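Local coordinates for enterotoxin SEN variant (Staphylococcus aureus, PDB 6KRY), which probably acts as a superantigenic enterotoxin of the staphylococcal/streptococcal toxin family, built from an OB-fold domain and a beta-grasp domain, at residues E148-T151 / K152-K156; T108-D111 / G112-D116; K196-V199 / G200-F204. All blocks are in the same frame, centred on the assembly; numbering follows the deposited sequence.

Contact 1. Residues E148-T151 / K152-K156; sequences ELDT and KVRFK
Asp-150 and Arg-154, one helical turn apart on helix 146-161 of the beta-grasp domain, join in a two-nitrogen, side-on salt bridge. Arg-154 NE gives its hydrogen to Asp-150 OD1 over 2.8 Å, with the oxygen almost exactly in the guanidinium plane. At the acid the same bond is less regular, since NE stands well above the carboxylate plane. The second bond, from Arg-154 NH2 to the syn lone pair of Asp-150 OD2 at 2.9 Å, is more bent, 132° at the hydrogen. Both features follow from the two flat groups being turned 61° against each other instead of lying coplanar. The carboxylate leaves the backbone with CG anti to N (chi1 -165°), while the Arg-154 chain runs extended from CG to NE and passes Asp-150 O, which accepts Arg-154 N at 2.8 Å.

Glu-148 and Lys-152 form the other i to i+4 pair. Their extended chains lie side by side, and Lys-152 NZ reaches the anti side of Glu-148 OE2 at 2.8 Å. The helical bonds Val-153 N to Leu-149 O and Phe-155 N to Thr-151 O run alongside.

A second shell fixes both pairs. Tyr-207 OH also bonds Asp-150 OD2, and Arg-154 NH1 is hydrogen-bonded to Tyr-164 OH; Lys-141 pairs with Glu-148 OE1, and Thr-139 OG1 meets OE2. Leu-149 and Val-153 both press on Ile-137, Leu-149 also on Phe-178 and Val-153 on Ile-176, seating the helix against the beta-grasp sheet. Lys-152 NZ has a further acceptor in Lys-138 O, and its CG lies 3.3 Å from Glu-148 O, the carbonyl that accepts Lys-152 N.

Contact 2. Residues T108-D111 / G112-D116; sequences TIYD and GNQLD
Tyr-110 O accepts two hydrogen bonds, one from a side chain and one from the backbone. Gln-114 NE2 approaches it at 2.9 Å in the carbonyl plane, on a lone pair, with a nearly straight N-H (171°). Asn-113 N arrives from above that plane at 3.2 Å, the bond that closes a type II beta turn from Tyr-110 to Asn-113. Gly-112 holds the third position of this turn with a positive phi, which favours glycine.

The Gln-114 amide reaches back because its chain folds at CG (chi2 -57°). This brings NE2 to 3.2 Å from Tyr-110 CD1 and lays the amide carbon CD beside CD1 and CE1 of the ring. Ring and amide planes differ by only 23°, although the two side chains cross at about a right angle; the approach of NE2 itself is oblique. NE2 also binds Asp-82 OD2 on strand 81-84, so one amide ties the turn to the neighbouring strand and is fixed in rotation.

Beside the turn, at the end of strand 100-109, water 1 is held by three groups. Thr-108 OG1 donates to the oxygen of water 1 at 2.6 Å. Asn-113 ND2 donates to it as well, and the water donates to Ile-109 O. It bridges Thr-108 and Asn-113, whose side chains approach no closer than the 4.0 Å between Thr-108 CB and Asn-113 ND2. At the other end of the amide, Asn-113 OD1 accepts Lys-143 N, while the CB of Asn-113 packs 3.3 Å from Ile-109 O. The type II turn thus leads from strand 100-109 of the OB-fold domain into the start of strand 114-127, which turns a corner at Asp-116 before running on in the beta-grasp sheet, at the junction of the two-domain fold characteristic of staphylococcal enterotoxins.

Contact 3. Residues K196-V199 / G200-F204; sequences KGSV and GAEFF
Hydrogen bonds from Glu-202 and Phe-203 converge on the carbonyl oxygen of Val-199, the N-cap residue of the short helix 200-203. Phe-203 N meets Val-199 O at 2.9 Å in the carbonyl plane and nearly straight; Glu-202 N, also at 2.9 Å, comes from well above that plane with a more bent bond. Glu-202 returns a bond through its side chain: OE1 accepts Ser-198 N at 2.8 Å, the N-H lying above the carboxylate plane. The Glu-202 chain is extended beyond CG (chi2 173°), which carries OE1 back over Gly-197, whose CA is 3.4 Å away. Gly-197 has a positive phi, a conformation that favours glycine. Water 2 links Lys-196 N to Phe-203 O.

Weaker polar contacts surround the Phe-203 ring. Val-199 O lies over one face, 3.3 Å from Phe-203 CG and offset toward the rim, while Lys-196 O and Gly-197 O sit at the edge, in plane. Lys-196 O also receives a CA-H...O contact from Phe-203.

Apolar contact is slight at this helix start, where Val-199 CG2 touches Ala-201 CB; Phe-203 CB lies over the centre of one face of the Phe-204 ring.

Outward, Phe-203 packs on Leu-21 and Lys-17 of helix 15-26, where Phe-204 meets Tyr-24 edge-to-face, and Ala-201 rests on Tyr-88 of strand 86-88.

How the contacts relate
The three contacts follow one another along the chain in the order 2, 1, 3 without touching. Contact 2 carries the chain from the OB-fold domain to the beta-grasp domain, contact 1 lies on helix 146-161 of the latter, and contact 3 sits beside helix 15-26 and strand 86-88. Contact 1 is the most central, with centres about 20 Å from contact 2 and about 17 Å from contact 3; contacts 2 and 3 lie on opposite sides of the chain centre, about 30 Å apart. Lys-141 joins the first two, pairing with Glu-148 and touching Thr-108 and Asn-113. Ile-195 touches both Arg-154 and Phe-203, connecting contacts 1 and 3.

Contact 1. Residues E148-T151 / K152-K156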
ATOM      1  N   GLU A 148      -0.333  -3.869   1.596  1.00  9.16           N
ATOM      2  CA  GLU A 148      -1.528  -4.013   2.449  1.00 10.34           C
ATOM      3  C   GLU A 148      -1.209  -3.583   3.881  1.00 10.34           C
ATOM      4  O   GLU A 148      -1.959  -2.809   4.479  1.00  9.72           O
ATOM      5  CB  GLU A 148      -2.068  -5.433   2.414  1.00 10.77           C
ATOM      6  CG  GLU A 148      -3.246  -5.629   3.347  1.00 11.67           C
ATOM      7  CD  GLU A 148      -3.996  -6.941   3.159  1.00 12.96           C
ATOM      8  OE1 GLU A 148      -3.837  -7.610   2.089  1.00 12.66           O
ATOM      9  OE2 GLU A 148      -4.706  -7.314   4.119  1.00 13.47           O
ATOM     10  N   LEU A 149      -0.097  -4.083   4.421  1.00 10.31           N
ATOM     11  CA  LEU A 149       0.323  -3.757   5.817  1.00 11.43           C
ATOM     12  C   LEU A 149       0.629  -2.259   5.965  1.00 10.98           C
ATOM     13  O   LEU A 149       0.161  -1.624   6.910  1.00 10.14           O
ATOM     14  CB  LEU A 149       1.545  -4.588   6.228  1.00 12.00           C
ATOM     15  CG  LEU A 149       1.387  -6.103   6.134  1.00 12.50           C
ATOM     16  CD1 LEU A 149       2.617  -6.817   6.676  1.00 13.94           C
ATOM     17  CD2 LEU A 149       0.120  -6.567   6.872  1.00 14.13           C
ATOM     18  N   ASP A 150       1.448  -1.722   5.048  1.00 11.41           N
ATOM     19  CA  ASP A 150       1.868  -0.326   5.029  1.00 11.14           C
ATOM     20  C   ASP A 150       0.636   0.590   4.964  1.00 11.58           C
ATOM     21  O   ASP A 150       0.515   1.551   5.717  1.00 11.50           O
ATOM     22  CB  ASP A 150       2.815  -0.075   3.858  1.00 12.46           C
ATOM     23  CG  ASP A 150       3.618   1.205   3.896  1.00 13.78           C
ATOM     24  OD1 ASP A 150       3.716   1.820   4.981  1.00 14.78           O
ATOM     25  OD2 ASP A 150       4.150   1.561   2.814  1.00 15.75           O
ATOM     26  N   THR A 151      -0.294   0.285   4.068  1.00  9.95           N
ATOM     27  CA  THR A 151      -1.437   1.118   3.877  1.00 10.62           C
ATOM     28  C   THR A 151      -2.298   1.145   5.143  1.00 10.55           C
ATOM     29  O   THR A 151      -2.721   2.210   5.562  1.00  9.45           O
ATOM     30  CB  THR A 151      -2.283   0.648   2.691  1.00 10.76           C
ATOM     31  OG1 THR A 151      -1.483   0.722   1.519  1.00 11.73           O
ATOM     32  CG2 THR A 151      -3.514   1.503   2.530  1.00 11.89           C
ATOM     33  N   LYS A 152      -2.549  -0.031   5.742  1.00  9.80           N
ATOM     34  CA  LYS A 152      -3.348  -0.118   6.962  1.00 10.89           C
ATOM     35  C   LYS A 152      -2.705   0.666   8.121  1.00 11.00           C
ATOM     36  O   LYS A 152      -3.388   1.432   8.837  1.00 11.72           O
ATOM     37  CB  LYS A 152      -3.553  -1.584   7.322  1.00 11.47           C
ATOM     38  CG  LYS A 152      -4.572  -2.278   6.446  1.00 11.64           C
ATOM     39  CD  LYS A 152      -4.758  -3.725   6.777  1.00 11.50           C
ATOM     40  CE  LYS A 152      -5.964  -4.261   6.034  1.00 13.68           C
ATOM     41  NZ  LYS A 152      -6.027  -5.747   6.026  1.00 14.44           N
ATOM     42  N   VAL A 153      -1.383   0.580   8.255  1.00 11.13           N
ATOM     43  CA  VAL A 153      -0.663   1.406   9.243  1.00 10.79           C
ATOM     44  C   VAL A 153      -0.776   2.912   8.922  1.00 10.26           C
ATOM     45  O   VAL A 153      -1.085   3.723   9.823  1.00 10.39           O
ATOM     46  CB  VAL A 153       0.814   0.990   9.332  1.00 11.61           C
ATOM     47  CG1 VAL A 153       1.634   1.896  10.228  1.00 11.81           C
ATOM     48  CG2 VAL A 153       0.910  -0.412   9.875  1.00 12.10           C
ATOM     49  N   ARG A 154      -0.486   3.299   7.677  1.00  9.58           N
ATOM     50  CA  ARG A 154      -0.462   4.688   7.315  1.00 11.32           C
ATOM     51  C   ARG A 154      -1.844   5.323   7.531  1.00 12.64           C
ATOM     52  O   ARG A 154      -1.925   6.482   8.014  1.00 11.41           O
ATOM     53  CB  ARG A 154       0.060   4.869   5.898  1.00 11.32           C
ATOM     54  CG  ARG A 154       1.556   4.655   5.784  1.00 11.35           C
ATOM     55  CD  ARG A 154       2.086   5.066   4.428  1.00 12.62           C
ATOM     56  NE  ARG A 154       3.395   4.470   4.183  1.00 13.60           N
ATOM     57  CZ  ARG A 154       4.321   4.975   3.406  1.00 13.17           C
ATOM     58  NH1 ARG A 154       4.269   6.244   3.028  1.00 12.61           N
ATOM     59  NH2 ARG A 154       5.304   4.185   3.009  1.00 13.80           N
ATOM     60  N   PHE A 155      -2.915   4.576   7.229  1.00 12.66           N
ATOM     61  CA  PHE A 155      -4.254   5.071   7.428  1.00 14.76           C
ATOM     62  C   PHE A 155      -4.456   5.431   8.919  1.00 13.45           C
ATOM     63  O   PHE A 155      -4.991   6.480   9.278  1.00 11.67           O
ATOM     64  CB  PHE A 155      -5.238   4.003   6.951  1.00 18.05           C
ATOM     65  CG  PHE A 155      -6.642   4.517   6.900  1.00 23.41           C
ATOM     66  CD1 PHE A 155      -7.064   5.263   5.819  1.00 24.03           C
ATOM     67  CD2 PHE A 155      -7.497   4.341   7.991  1.00 27.28           C
ATOM     68  CE1 PHE A 155      -8.347   5.791   5.804  1.00 28.64           C
ATOM     69  CE2 PHE A 155      -8.798   4.831   7.962  1.00 28.40           C
ATOM     70  CZ  PHE A 155      -9.207   5.579   6.877  1.00 29.67           C
ATOM     71  N   LYS A 156      -4.014   4.537   9.796  1.00 12.16           N
ATOM     72  CA  LYS A 156      -4.148   4.754  11.242  1.00 14.59           C
ATOM     73  C   LYS A 156      -3.239   5.897  11.709  1.00 13.28           C
ATOM     74  O   LYS A 156      -3.635   6.769  12.516  1.00 13.68           O
ATOM     75  CB  LYS A 156      -3.818   3.459  11.961  1.00 19.27           C
ATOM     76  CG  LYS A 156      -4.974   2.487  12.054  1.00 25.92           C
ATOM     77  CD  LYS A 156      -5.308   2.178  13.508  1.00 32.00           C
ATOM     78  CE  LYS A 156      -5.361   3.439  14.351  1.00 34.89           C
ATOM     79  NZ  LYS A 156      -6.373   3.328  15.430  1.00 35.03           N
TER

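Contact 2. Residues T108-D111 / G112-D116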
ATOM      1  N   THR A 108      -1.904 -11.343  -4.330  1.00 10.94           N
ATOM      2  CA  THR A 108      -1.564 -12.626  -3.748  1.00 11.46           C
ATOM      3  C   THR A 108      -2.456 -13.690  -4.404  1.00 10.85           C
ATOM      4  O   THR A 108      -3.625 -13.437  -4.697  1.00 10.69           O
ATOM      5  CB  THR A 108      -1.730 -12.638  -2.219  1.00 11.79           C
ATOM      6  OG1 THR A 108      -3.026 -12.119  -1.902  1.00 12.24           O
ATOM      7  CG2 THR A 108      -0.619 -11.839  -1.551  1.00 12.23           C
ATOM      8  N   ILE A 109      -1.887 -14.882  -4.591  1.00 11.01           N
ATOM      9  CA  ILE A 109      -2.655 -16.094  -4.965  1.00 11.10           C
ATOM     10  C   ILE A 109      -3.735 -16.310  -3.900  1.00 10.98           C
ATOM     11  O   ILE A 109      -3.473 -16.172  -2.697  1.00 10.18           O
ATOM     12  CB  ILE A 109      -1.683 -17.289  -5.127  1.00 13.37           C
ATOM     13  CG1 ILE A 109      -0.770 -17.152  -6.356  1.00 13.60           C
ATOM     14  CG2 ILE A 109      -2.430 -18.625  -5.112  1.00 14.61           C
ATOM     15  CD1 ILE A 109      -1.467 -17.205  -7.677  1.00 14.28           C
ATOM     16  N   TYR A 110      -4.967 -16.593  -4.342  1.00 11.33           N
ATOM     17  CA  TYR A 110      -6.078 -16.758  -3.479  1.00 12.86           C
ATOM     18  C   TYR A 110      -6.045 -18.154  -2.849  1.00 13.07           C
ATOM     19  O   TYR A 110      -6.206 -18.265  -1.655  1.00 13.04           O
ATOM     20  CB  TYR A 110      -7.393 -16.561  -4.239  1.00 14.29           C
ATOM     21  CG  TYR A 110      -8.607 -17.054  -3.494  1.00 14.87           C
ATOM     22  CD1 TYR A 110      -9.184 -16.295  -2.495  1.00 16.38           C
ATOM     23  CD2 TYR A 110      -9.177 -18.278  -3.806  1.00 18.28           C
ATOM     24  CE1 TYR A 110     -10.309 -16.744  -1.823  1.00 19.50           C
ATOM     25  CE2 TYR A 110     -10.281 -18.756  -3.114  1.00 20.19           C
ATOM     26  CZ  TYR A 110     -10.863 -17.972  -2.141  1.00 19.83           C
ATOM     27  OH  TYR A 110     -11.954 -18.438  -1.465  1.00 22.39           O
ATOM     28  N   ASP A 111      -5.870 -19.202  -3.690  1.00 15.44           N
ATOM     29  CA  ASP A 111      -6.050 -20.595  -3.295  1.00 16.98           C
ATOM     30  C   ASP A 111      -4.983 -20.943  -2.260  1.00 16.14           C
ATOM     31  O   ASP A 111      -3.822 -20.760  -2.517  1.00 14.75           O
ATOM     32  CB  ASP A 111      -5.955 -21.548  -4.503  1.00 19.83           C
ATOM     33  CG  ASP A 111      -7.136 -21.322  -5.426  1.00 25.24           C
ATOM     34  OD1 ASP A 111      -8.286 -21.529  -4.959  1.00 30.46           O
ATOM     35  OD2 ASP A 111      -6.920 -20.819  -6.534  1.00 31.30           O
ATOM     36  N   GLY A 112      -5.415 -21.492  -1.108  1.00 14.33           N
ATOM     37  CA  GLY A 112      -4.501 -21.999  -0.113  1.00 14.04           C
ATOM     38  C   GLY A 112      -3.931 -20.913   0.787  1.00 14.15           C
ATOM     39  O   GLY A 112      -3.082 -21.212   1.638  1.00 14.96           O
ATOM     40  N   ASN A 113      -4.352 -19.647   0.595  1.00 12.51           N
ATOM     41  CA  ASN A 113      -3.746 -18.525   1.318  1.00 12.29           C
ATOM     42  C   ASN A 113      -4.728 -17.921   2.331  1.00 12.60           C
ATOM     43  O   ASN A 113      -4.373 -16.964   3.073  1.00 12.06           O
ATOM     44  CB  ASN A 113      -3.309 -17.410   0.368  1.00 12.56           C
ATOM     45  CG  ASN A 113      -2.336 -16.445   1.011  1.00 12.90           C
ATOM     46  OD1 ASN A 113      -1.362 -16.879   1.661  1.00 12.26           O
ATOM     47  ND2 ASN A 113      -2.564 -15.151   0.795  1.00 11.29           N
ATOM     48  N   GLN A 114      -5.931 -18.491   2.435  1.00 12.38           N
ATOM     49  CA  GLN A 114      -6.934 -17.895   3.277  1.00 13.73           C
ATOM     50  C   GLN A 114      -6.868 -18.446   4.699  1.00 14.81           C
ATOM     51  O   GLN A 114      -7.146 -19.620   4.904  1.00 14.06           O
ATOM     52  CB  GLN A 114      -8.313 -18.179   2.687  1.00 15.33           C
ATOM     53  CG  GLN A 114      -8.433 -17.827   1.209  1.00 15.79           C
ATOM     54  CD  GLN A 114      -8.095 -16.380   0.964  1.00 17.52           C
ATOM     55  OE1 GLN A 114      -8.636 -15.484   1.629  1.00 19.71           O
ATOM     56  NE2 GLN A 114      -7.189 -16.128   0.020  1.00 15.71           N
ATOM     57  N   LEU A 115      -6.606 -17.589   5.702  1.00 14.62           N
ATOM     58  CA  LEU A 115      -6.565 -18.063   7.122  1.00 15.51           C
ATOM     59  C   LEU A 115      -7.970 -18.346   7.678  1.00 18.26           C
ATOM     60  O   LEU A 115      -8.981 -17.783   7.247  1.00 16.36           O
ATOM     61  CB  LEU A 115      -5.863 -17.019   7.985  1.00 15.06           C
ATOM     62  CG  LEU A 115      -4.421 -16.741   7.577  1.00 14.17           C
ATOM     63  CD1 LEU A 115      -3.922 -15.540   8.323  1.00 14.53           C
ATOM     64  CD2 LEU A 115      -3.535 -17.970   7.832  1.00 14.53           C
ATOM     65  N   ASP A 116      -8.019 -19.208   8.694  1.00 19.96           N
ATOM     66  CA  ASP A 116      -9.310 -19.575   9.320  1.00 25.67           C
ATOM     67  C   ASP A 116      -9.778 -18.431  10.233  1.00 28.25           C
ATOM     68  O   ASP A 116     -10.946 -18.307  10.526  1.00 26.24           O
ATOM     69  CB  ASP A 116      -9.224 -20.924  10.059  1.00 26.42           C
ATOM     70  CG  ASP A 116      -8.195 -21.033  11.186  1.00 29.75           C
ATOM     71  OD1 ASP A 116      -7.414 -20.085  11.402  1.00 31.24           O
ATOM     72  OD2 ASP A 116      -8.177 -22.098  11.850  1.00 38.15           O
TER
HETATM   73  O   HOH W   1      -4.397 -14.143  -1.125  1.00 11.86           O

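Contact 3. Residues K196-V199 / G200-F204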
ATOM      1  N   LYS A 196       7.354   9.657  -4.260  1.00 19.72           N
ATOM      2  CA  LYS A 196       7.788  10.085  -5.602  1.00 22.37           C
ATOM      3  C   LYS A 196       6.621  10.764  -6.324  1.00 19.22           C
ATOM      4  O   LYS A 196       5.468  10.307  -6.248  1.00 17.86           O
ATOM      5  CB  LYS A 196       8.347   8.894  -6.382  1.00 26.15           C
ATOM      6  CG  LYS A 196       9.293   8.009  -5.575  1.00 33.18           C
ATOM      7  CD  LYS A 196      10.386   8.724  -4.734  1.00 42.54           C
ATOM      8  CE  LYS A 196      11.801   8.427  -5.198  1.00 46.45           C
ATOM      9  NZ  LYS A 196      12.090   9.146  -6.467  1.00 53.10           N
ATOM     10  N   GLY A 197       6.926  11.891  -6.985  1.00 16.67           N
ATOM     11  CA  GLY A 197       6.055  12.576  -7.945  1.00 17.63           C
ATOM     12  C   GLY A 197       4.912  13.350  -7.311  1.00 18.18           C
ATOM     13  O   GLY A 197       4.946  13.641  -6.143  1.00 18.44           O
ATOM     14  N   SER A 198       3.839  13.617  -8.079  1.00 19.51           N
ATOM     15  CA  SER A 198       2.783  14.533  -7.623  1.00 19.69           C
ATOM     16  C   SER A 198       1.354  13.970  -7.751  1.00 19.08           C
ATOM     17  O   SER A 198       0.398  14.639  -7.356  1.00 20.36           O
ATOM     18  CB  SER A 198       2.922  15.836  -8.340  1.00 23.44           C
ATOM     19  OG  SER A 198       2.631  15.653  -9.705  1.00 28.75           O
ATOM     20  N   VAL A 199       1.194  12.762  -8.294  1.00 17.24           N
ATOM     21  CA  VAL A 199      -0.104  12.100  -8.397  1.00 17.08           C
ATOM     22  C   VAL A 199       0.054  10.622  -7.991  1.00 16.13           C
ATOM     23  O   VAL A 199       1.140  10.092  -7.956  1.00 15.07           O
ATOM     24  CB  VAL A 199      -0.693  12.192  -9.816  1.00 17.77           C
ATOM     25  CG1 VAL A 199      -0.993  13.631 -10.188  1.00 19.05           C
ATOM     26  CG2 VAL A 199       0.222  11.588 -10.861  1.00 18.62           C
ATOM     27  N   GLY A 200      -1.072   9.967  -7.721  1.00 16.37           N
ATOM     28  CA  GLY A 200      -1.120   8.539  -7.357  1.00 15.68           C
ATOM     29  C   GLY A 200      -0.318   7.610  -8.275  1.00 14.76           C
ATOM     30  O   GLY A 200       0.361   6.715  -7.770  1.00 15.62           O
ATOM     31  N   ALA A 201      -0.375   7.807  -9.590  1.00 15.14           N
ATOM     32  CA  ALA A 201       0.374   7.000 -10.586  1.00 15.89           C
ATOM     33  C   ALA A 201       1.868   7.018 -10.281  1.00 15.77           C
ATOM     34  O   ALA A 201       2.599   6.124 -10.643  1.00 19.67           O
ATOM     35  CB  ALA A 201       0.128   7.478 -11.997  1.00 16.44           C
ATOM     36  N   GLU A 202       2.352   8.088  -9.652  1.00 15.81           N
ATOM     37  CA  GLU A 202       3.724   8.139  -9.268  1.00 14.80           C
ATOM     38  C   GLU A 202       3.902   7.749  -7.796  1.00 13.31           C
ATOM     39  O   GLU A 202       4.825   7.058  -7.487  1.00 13.71           O
ATOM     40  CB  GLU A 202       4.245   9.549  -9.518  1.00 17.58           C
ATOM     41  CG  GLU A 202       4.119   9.987 -10.977  1.00 20.25           C
ATOM     42  CD  GLU A 202       4.487  11.449 -11.188  1.00 27.47           C
ATOM     43  OE1 GLU A 202       3.891  12.316 -10.513  1.00 28.26           O
ATOM     44  OE2 GLU A 202       5.401  11.730 -12.016  1.00 36.30           O
ATOM     45  N   PHE A 203       3.066   8.267  -6.881  1.00 11.78           N
ATOM     46  CA  PHE A 203       3.209   8.018  -5.449  1.00 12.01           C
ATOM     47  C   PHE A 203       3.429   6.526  -5.135  1.00 11.44           C
ATOM     48  O   PHE A 203       4.179   6.135  -4.214  1.00 11.52           O
ATOM     49  CB  PHE A 203       1.951   8.423  -4.655  1.00 11.97           C
ATOM     50  CG  PHE A 203       1.521   9.870  -4.667  1.00 12.75           C
ATOM     51  CD1 PHE A 203       2.406  10.895  -4.953  1.00 12.28           C
ATOM     52  CD2 PHE A 203       0.214  10.199  -4.313  1.00 13.78           C
ATOM     53  CE1 PHE A 203       1.987  12.215  -4.904  1.00 13.09           C
ATOM     54  CE2 PHE A 203      -0.204  11.526  -4.281  1.00 14.30           C
ATOM     55  CZ  PHE A 203       0.687  12.531  -4.574  1.00 14.53           C
ATOM     56  N   PHE A 204       2.690   5.663  -5.830  1.00 11.48           N
ATOM     57  CA  PHE A 204       2.581   4.283  -5.368  1.00 11.92           C
ATOM     58  C   PHE A 204       3.323   3.313  -6.286  1.00 12.09           C
ATOM     59  O   PHE A 204       3.241   2.088  -6.103  1.00 10.89           O
ATOM     60  CB  PHE A 204       1.100   3.929  -5.225  1.00 11.59           C
ATOM     61  CG  PHE A 204       0.360   4.862  -4.303  1.00 12.11           C
ATOM     62  CD1 PHE A 204       0.829   5.088  -3.026  1.00 13.56           C
ATOM     63  CD2 PHE A 204      -0.773   5.534  -4.725  1.00 13.40           C
ATOM     64  CE1 PHE A 204       0.234   6.034  -2.208  1.00 14.82           C
ATOM     65  CE2 PHE A 204      -1.392   6.459  -3.889  1.00 13.20           C
ATOM     66  CZ  PHE A 204      -0.901   6.686  -2.629  1.00 14.63           C
TER
HETATM   67  O   HOH W   2       6.694   6.875  -3.624  1.00 20.11           O